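Local coordinates for protein diaminopimelate decarboxylase (Methanocaldococcus jannaschii, PDB 1TUF) that catalyses the pyridoxal 5'-phosphate-dependent decarboxylation of meso-diaminopimelate to L-lysine, the closing step of lysine biosynthesis by the diaminopimelate pathway, as a homodimer, at residues A[58-63]-A[281-286]; A[51-56]-A[271-276]. All coordinates share one frame; numbering follows the deposited sequence.

Contact 1 of 2, residues A[58-63]-A[281-286]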
loop_
_atom_site.group_PDB
_atom_site.type_symbol
_atom_site.label_atom_id
_atom_site.label_comp_id
_atom_site.label_asym_id
_atom_site.label_seq_id
_atom_site.Cartn_x
_atom_site.Cartn_y
_atom_site.Cartn_z
ATOM N N THR A 58 -27.233 33.592 -0.006
ATOM C CA THR A 58 -27.427 33.158 1.372
ATOM C C THR A 58 -26.652 34.038 2.337
ATOM O O THR A 58 -26.967 34.100 3.531
ATOM C CB THR A 58 -26.950 31.715 1.571
ATOM O OG1 THR A 58 -25.527 31.708 1.724
ATOM C CG2 THR A 58 -27.323 30.858 0.367
ATOM N N GLY A 59 -25.628 34.707 1.818
ATOM C CA GLY A 59 -24.817 35.571 2.652
ATOM C C GLY A 59 -24.029 34.774 3.675
ATOM O O GLY A 59 -23.614 35.299 4.710
ATOM N N LYS A 60 -23.831 33.491 3.383
ATOM C CA LYS A 60 -23.082 32.598 4.262
ATOM C C LYS A 60 -21.791 32.207 3.574
ATOM O O LYS A 60 -21.592 32.516 2.397
ATOM C CB LYS A 60 -23.900 31.345 4.581
ATOM C CG LYS A 60 -24.981 31.569 5.614
ATOM C CD LYS A 60 -24.373 31.751 6.990
ATOM C CE LYS A 60 -25.412 32.237 7.992
ATOM N NZ LYS A 60 -26.658 31.426 7.947
ATOM N N GLU A 61 -20.918 31.524 4.308
ATOM C CA GLU A 61 -19.632 31.106 3.764
ATOM C C GLU A 61 -19.606 29.732 3.111
ATOM O O GLU A 61 -20.332 28.821 3.492
ATOM C CB GLU A 61 -18.552 31.136 4.854
ATOM C CG GLU A 61 -17.964 32.506 5.171
ATOM C CD GLU A 61 -16.708 32.416 6.053
ATOM O OE1 GLU A 61 -16.769 31.765 7.129
ATOM O OE2 GLU A 61 -15.662 32.996 5.669
ATOM N N PHE A 62 -18.758 29.610 2.100
ATOM C CA PHE A 62 -18.548 28.349 1.412
ATOM C C PHE A 62 -17.084 28.009 1.694
ATOM O O PHE A 62 -16.179 28.742 1.283
ATOM C CB PHE A 62 -18.737 28.480 -0.095
ATOM C CG PHE A 62 -18.159 27.326 -0.862
ATOM C CD1 PHE A 62 -18.727 26.056 -0.769
ATOM C CD2 PHE A 62 -17.005 27.492 -1.622
ATOM C CE1 PHE A 62 -18.150 24.966 -1.421
ATOM C CE2 PHE A 62 -16.420 26.408 -2.278
ATOM C CZ PHE A 62 -16.991 25.144 -2.176
ATOM N N ILE A 63 -16.854 26.903 2.390
ATOM C CA ILE A 63 -15.498 26.510 2.740
ATOM C C ILE A 63 -15.050 25.207 2.096
ATOM O O ILE A 63 -15.759 24.198 2.131
ATOM C CB ILE A 63 -15.344 26.368 4.267
ATOM C CG1 ILE A 63 -15.901 27.620 4.961
ATOM C CG2 ILE A 63 -13.858 26.160 4.619
ATOM C CD1 ILE A 63 -16.115 27.468 6.462
ATOM N N LYS A 281 -37.904 26.277 4.929
ATOM C CA LYS A 281 -37.949 25.414 6.102
ATOM C C LYS A 281 -36.861 25.717 7.133
ATOM O O LYS A 281 -37.146 25.806 8.334
ATOM C CB LYS A 281 -37.859 23.950 5.666
ATOM C CG LYS A 281 -38.886 23.544 4.614
ATOM C CD LYS A 281 -39.747 22.365 5.072
ATOM C CE LYS A 281 -40.738 22.770 6.163
ATOM N NZ LYS A 281 -40.084 23.255 7.410
ATOM N N VAL A 282 -35.621 25.873 6.671
ATOM C CA VAL A 282 -34.497 26.152 7.570
ATOM C C VAL A 282 -33.550 27.238 7.063
ATOM O O VAL A 282 -33.440 27.475 5.861
ATOM C CB VAL A 282 -33.643 24.877 7.838
ATOM C CG1 VAL A 282 -34.491 23.800 8.494
ATOM C CG2 VAL A 282 -33.043 24.363 6.541
ATOM N N GLU A 283 -32.872 27.892 8.000
ATOM C CA GLU A 283 -31.914 28.947 7.687
ATOM C C GLU A 283 -30.775 28.368 6.853
ATOM O O GLU A 283 -30.237 27.316 7.191
ATOM C CB GLU A 283 -31.339 29.513 8.981
ATOM C CG GLU A 283 -30.405 30.683 8.782
ATOM C CD GLU A 283 -29.690 31.069 10.061
ATOM O OE1 GLU A 283 -30.296 30.911 11.147
ATOM O OE2 GLU A 283 -28.530 31.537 9.980
ATOM N N MET A 284 -30.406 29.045 5.770
ATOM C CA MET A 284 -29.321 28.561 4.926
ATOM C C MET A 284 -27.989 28.634 5.660
ATOM O O MET A 284 -27.456 29.716 5.894
ATOM C CB MET A 284 -29.246 29.372 3.638
ATOM C CG MET A 284 -30.426 29.147 2.726
ATOM S SD MET A 284 -30.524 27.428 2.181
ATOM C CE MET A 284 -31.588 26.742 3.438
ATOM N N PRO A 285 -27.421 27.472 6.015
ATOM C CA PRO A 285 -26.146 27.374 6.735
ATOM C C PRO A 285 -24.911 27.480 5.857
ATOM O O PRO A 285 -25.003 27.542 4.623
ATOM C CB PRO A 285 -26.233 26.002 7.363
ATOM C CG PRO A 285 -26.806 25.218 6.203
ATOM C CD PRO A 285 -27.947 26.124 5.721
ATOM N N ASN A 286 -23.752 27.509 6.512
ATOM C CA ASN A 286 -22.484 27.551 5.797
ATOM C C ASN A 286 -22.388 26.217 5.065
ATOM O O ASN A 286 -22.850 25.194 5.566
ATOM C CB ASN A 286 -21.307 27.674 6.769
ATOM C CG ASN A 286 -21.157 29.069 7.339
ATOM O OD1 ASN A 286 -20.820 30.014 6.620
ATOM N ND2 ASN A 286 -21.399 29.207 8.641
#

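Contact 2 of 2, residues A[51-56]-A[271-276]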
loop_
_atom_site.group_PDB
_atom_site.type_symbol
_atom_site.label_atom_id
_atom_site.label_comp_id
_atom_site.label_asym_id
_atom_site.label_seq_id
_atom_site.Cartn_x
_atom_site.Cartn_y
_atom_site.Cartn_z
ATOM N N PHE A 51 -18.709 28.206 -6.798
ATOM C CA PHE A 51 -19.535 28.224 -5.605
ATOM C C PHE A 51 -19.752 29.612 -5.015
ATOM O O PHE A 51 -20.496 29.762 -4.039
ATOM C CB PHE A 51 -18.923 27.301 -4.550
ATOM C CG PHE A 51 -19.294 25.855 -4.720
ATOM C CD1 PHE A 51 -20.410 25.337 -4.072
ATOM C CD2 PHE A 51 -18.535 25.015 -5.530
ATOM C CE1 PHE A 51 -20.770 24.003 -4.222
ATOM C CE2 PHE A 51 -18.884 23.676 -5.690
ATOM C CZ PHE A 51 -20.005 23.168 -5.033
ATOM N N LYS A 52 -19.106 30.624 -5.595
ATOM C CA LYS A 52 -19.250 31.993 -5.098
ATOM C C LYS A 52 -20.714 32.387 -5.026
ATOM O O LYS A 52 -21.092 33.318 -4.314
ATOM C CB LYS A 52 -18.501 32.986 -5.991
ATOM C CG LYS A 52 -17.036 33.193 -5.603
ATOM C CD LYS A 52 -16.342 34.174 -6.552
ATOM C CE LYS A 52 -14.867 34.335 -6.208
ATOM N NZ LYS A 52 -14.155 35.182 -7.205
ATOM N N ARG A 53 -21.532 31.658 -5.770
ATOM C CA ARG A 53 -22.957 31.904 -5.806
ATOM C C ARG A 53 -23.602 31.690 -4.436
ATOM O O ARG A 53 -24.641 32.281 -4.131
ATOM C CB ARG A 53 -23.598 30.982 -6.842
ATOM C CG ARG A 53 -25.099 31.115 -6.951
ATOM C CD ARG A 53 -25.661 30.068 -7.892
ATOM N NE ARG A 53 -27.097 29.905 -7.706
ATOM C CZ ARG A 53 -27.806 28.904 -8.212
ATOM N NH1 ARG A 53 -27.209 27.971 -8.941
ATOM N NH2 ARG A 53 -29.112 28.832 -7.978
ATOM N N TRP A 54 -22.979 30.862 -3.603
ATOM C CA TRP A 54 -23.526 30.568 -2.284
ATOM C C TRP A 54 -23.422 31.721 -1.280
ATOM O O TRP A 54 -24.264 31.852 -0.390
ATOM C CB TRP A 54 -22.858 29.311 -1.711
ATOM C CG TRP A 54 -23.450 28.874 -0.413
ATOM C CD1 TRP A 54 -22.902 29.012 0.823
ATOM C CD2 TRP A 54 -24.730 28.265 -0.220
ATOM N NE1 TRP A 54 -23.760 28.526 1.782
ATOM C CE2 TRP A 54 -24.892 28.063 1.168
ATOM C CE3 TRP A 54 -25.759 27.871 -1.085
ATOM C CZ2 TRP A 54 -26.042 27.481 1.714
ATOM C CZ3 TRP A 54 -26.899 27.294 -0.545
ATOM C CH2 TRP A 54 -27.032 27.105 0.845
ATOM N N GLU A 55 -22.389 32.548 -1.416
ATOM C CA GLU A 55 -22.203 33.680 -0.509
ATOM C C GLU A 55 -22.824 34.933 -1.124
ATOM O O GLU A 55 -22.334 36.045 -0.944
ATOM C CB GLU A 55 -20.709 33.923 -0.232
ATOM C CG GLU A 55 -20.440 34.865 0.955
ATOM C CD GLU A 55 -18.957 35.151 1.183
ATOM O OE1 GLU A 55 -18.336 35.830 0.331
ATOM O OE2 GLU A 55 -18.412 34.697 2.217
ATOM N N GLU A 56 -23.902 34.740 -1.871
ATOM C CA GLU A 56 -24.586 35.856 -2.493
ATOM C C GLU A 56 -26.064 35.687 -2.203
ATOM O O GLU A 56 -26.735 36.607 -1.731
ATOM C CB GLU A 56 -24.349 35.869 -4.008
ATOM C CG GLU A 56 -22.879 35.820 -4.414
ATOM C CD GLU A 56 -22.674 35.956 -5.917
ATOM O OE1 GLU A 56 -23.459 35.361 -6.688
ATOM O OE2 GLU A 56 -21.720 36.650 -6.329
ATOM N N ILE A 271 -25.804 21.077 -6.255
ATOM C CA ILE A 271 -25.916 21.232 -4.808
ATOM C C ILE A 271 -26.650 22.510 -4.428
ATOM O O ILE A 271 -27.656 22.469 -3.716
ATOM C CB ILE A 271 -24.516 21.241 -4.134
ATOM C CG1 ILE A 271 -23.862 19.868 -4.283
ATOM C CG2 ILE A 271 -24.634 21.614 -2.662
ATOM C CD1 ILE A 271 -22.549 19.731 -3.546
ATOM N N ILE A 272 -26.129 23.640 -4.901
ATOM C CA ILE A 272 -26.709 24.945 -4.609
ATOM C C ILE A 272 -28.220 24.974 -4.823
ATOM O O ILE A 272 -28.970 25.351 -3.920
ATOM C CB ILE A 272 -26.027 26.046 -5.462
ATOM C CG1 ILE A 272 -24.589 26.232 -4.979
ATOM C CG2 ILE A 272 -26.796 27.358 -5.357
ATOM C CD1 ILE A 272 -23.745 27.146 -5.840
ATOM N N ASN A 273 -28.667 24.563 -6.008
ATOM C CA ASN A 273 -30.096 24.548 -6.306
ATOM C C ASN A 273 -30.836 23.649 -5.308
ATOM O O ASN A 273 -31.848 24.049 -4.728
ATOM C CB ASN A 273 -30.359 24.062 -7.747
ATOM C CG ASN A 273 -29.825 25.026 -8.818
ATOM O OD1 ASN A 273 -29.710 26.228 -8.596
ATOM N ND2 ASN A 273 -29.523 24.490 -9.995
ATOM N N THR A 274 -30.328 22.440 -5.094
ATOM C CA THR A 274 -30.974 21.516 -4.161
ATOM C C THR A 274 -31.099 22.129 -2.773
ATOM O O THR A 274 -32.145 22.032 -2.121
ATOM C CB THR A 274 -30.184 20.215 -4.040
ATOM O OG1 THR A 274 -30.042 19.628 -5.337
ATOM C CG2 THR A 274 -30.908 19.244 -3.123
ATOM N N MET A 275 -30.009 22.744 -2.331
ATOM C CA MET A 275 -29.945 23.401 -1.031
ATOM C C MET A 275 -31.025 24.479 -0.919
ATOM O O MET A 275 -31.831 24.486 0.018
ATOM C CB MET A 275 -28.563 24.041 -0.855
ATOM C CG MET A 275 -27.420 23.061 -0.646
ATOM S SD MET A 275 -27.283 22.600 1.088
ATOM C CE MET A 275 -26.200 23.910 1.711
ATOM N N LEU A 276 -31.026 25.384 -1.895
ATOM C CA LEU A 276 -31.969 26.494 -1.935
ATOM C C LEU A 276 -33.437 26.076 -1.781
ATOM O O LEU A 276 -34.229 26.794 -1.171
ATOM C CB LEU A 276 -31.759 27.297 -3.228
ATOM C CG LEU A 276 -30.389 27.992 -3.342
ATOM C CD1 LEU A 276 -30.243 28.694 -4.694
ATOM C CD2 LEU A 276 -30.234 28.985 -2.206
#

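Contact 1 of 2, residues A[58-63]-A[281-286]
K60 reaches along the 281-286 segment and ends between two acceptors: its NZ lies 2.8 Å from OE2 of E283, in a salt bridge, and donates a second bond to the backbone O of M284. The lysine chain is not straight. Bends at chi2 and chi4 fold it across E283 at about a right angle, and its CG passes 3.1 Å from the same M284 O. E283 comes to meet it extended, CG anti to the backbone N (chi1 -176°), and offers the anti lone pair of OE2. Here the barrel closes: 62-67 and 286-289 are parallel neighbours in the TIM-barrel sheet of the pyridoxal-binding domain, and the two segments run into the starts of these strands. Beside the backbone bonding of E61 with L287, the side-chain amide of N286 adds a bond, its OD1 accepting from E61 N at 2.8 Å with the donor 18° from the carbonyl plane. The other arm of that amide, ND2, is bonded to D244, so both ends hold its rotation. At the far end T58 sets CB 3.9 Å from M284 CB, while its OG1 turns back to accept from K60 N, an ST turn, and also bonds to W54 O.

Contact 2 of 2, residues A[51-56]-A[271-276]
R53 lies over I272 and ends on N273, and can be followed outward atom by atom. Its CB stands 4.0 Å from I272 CD1; with CG anti to the backbone N (chi1 178°) and the chain extended as far as NE, CD then lies over both the CG2 and CD1 methyls of the same isoleucine. NE comes within 3.5 Å of I272 CG2 and also forms a salt bridge with E57. At CZ the guanidinium lies flat on that methyl, with CG2 3.4 Å above its plane and over its centre. The last atoms turn to N273: NH2 gives a 2.7 Å bond to OD1, nearly along the C=O axis at 172°, and NH1 adds a weak one to the same oxygen. NH2 also touches L276 CD1. The guanidinium and amide planes are 59° apart. This is a helix-against-turn contact on the outside of the TIM barrel, where 264-276, the helix preceding strand 286-289, meets the type I turn from F51 to W54, between helices 37-51 and 54-57. On the inner side W54 crosses M275 at about a right angle, its CH2 3.4 Å from M275 CE, and the sulfur sits obliquely to the six-membered ring in a Met-aromatic contact. L276 CD2 approaches W54 CZ3, while F51 meets I272 CD1 obliquely; the F51 side chain is about 7 Å from that of P291, which binds pyridoxal 5'-phosphate.

Overall arrangement
From the N terminus the chain runs through 51-56 and directly into 58-63, then makes almost the whole circuit of the barrel before returning through 271-276 and 281-286. Contact 2 closes the first long loop and contact 1 the second; because their segments alternate, the loops cross rather than nest. Contact 2 joins the outer layer, helix 264-276 against the 51-56 turn, while contact 1 joins the approaches to strands 62-67 and 286-289, the first and last strands of the barrel sheet along the chain. Their centres are about 8 Å apart, bridged by W54, which packs against K60 and M284, and by the stacked rings of F51 and F62.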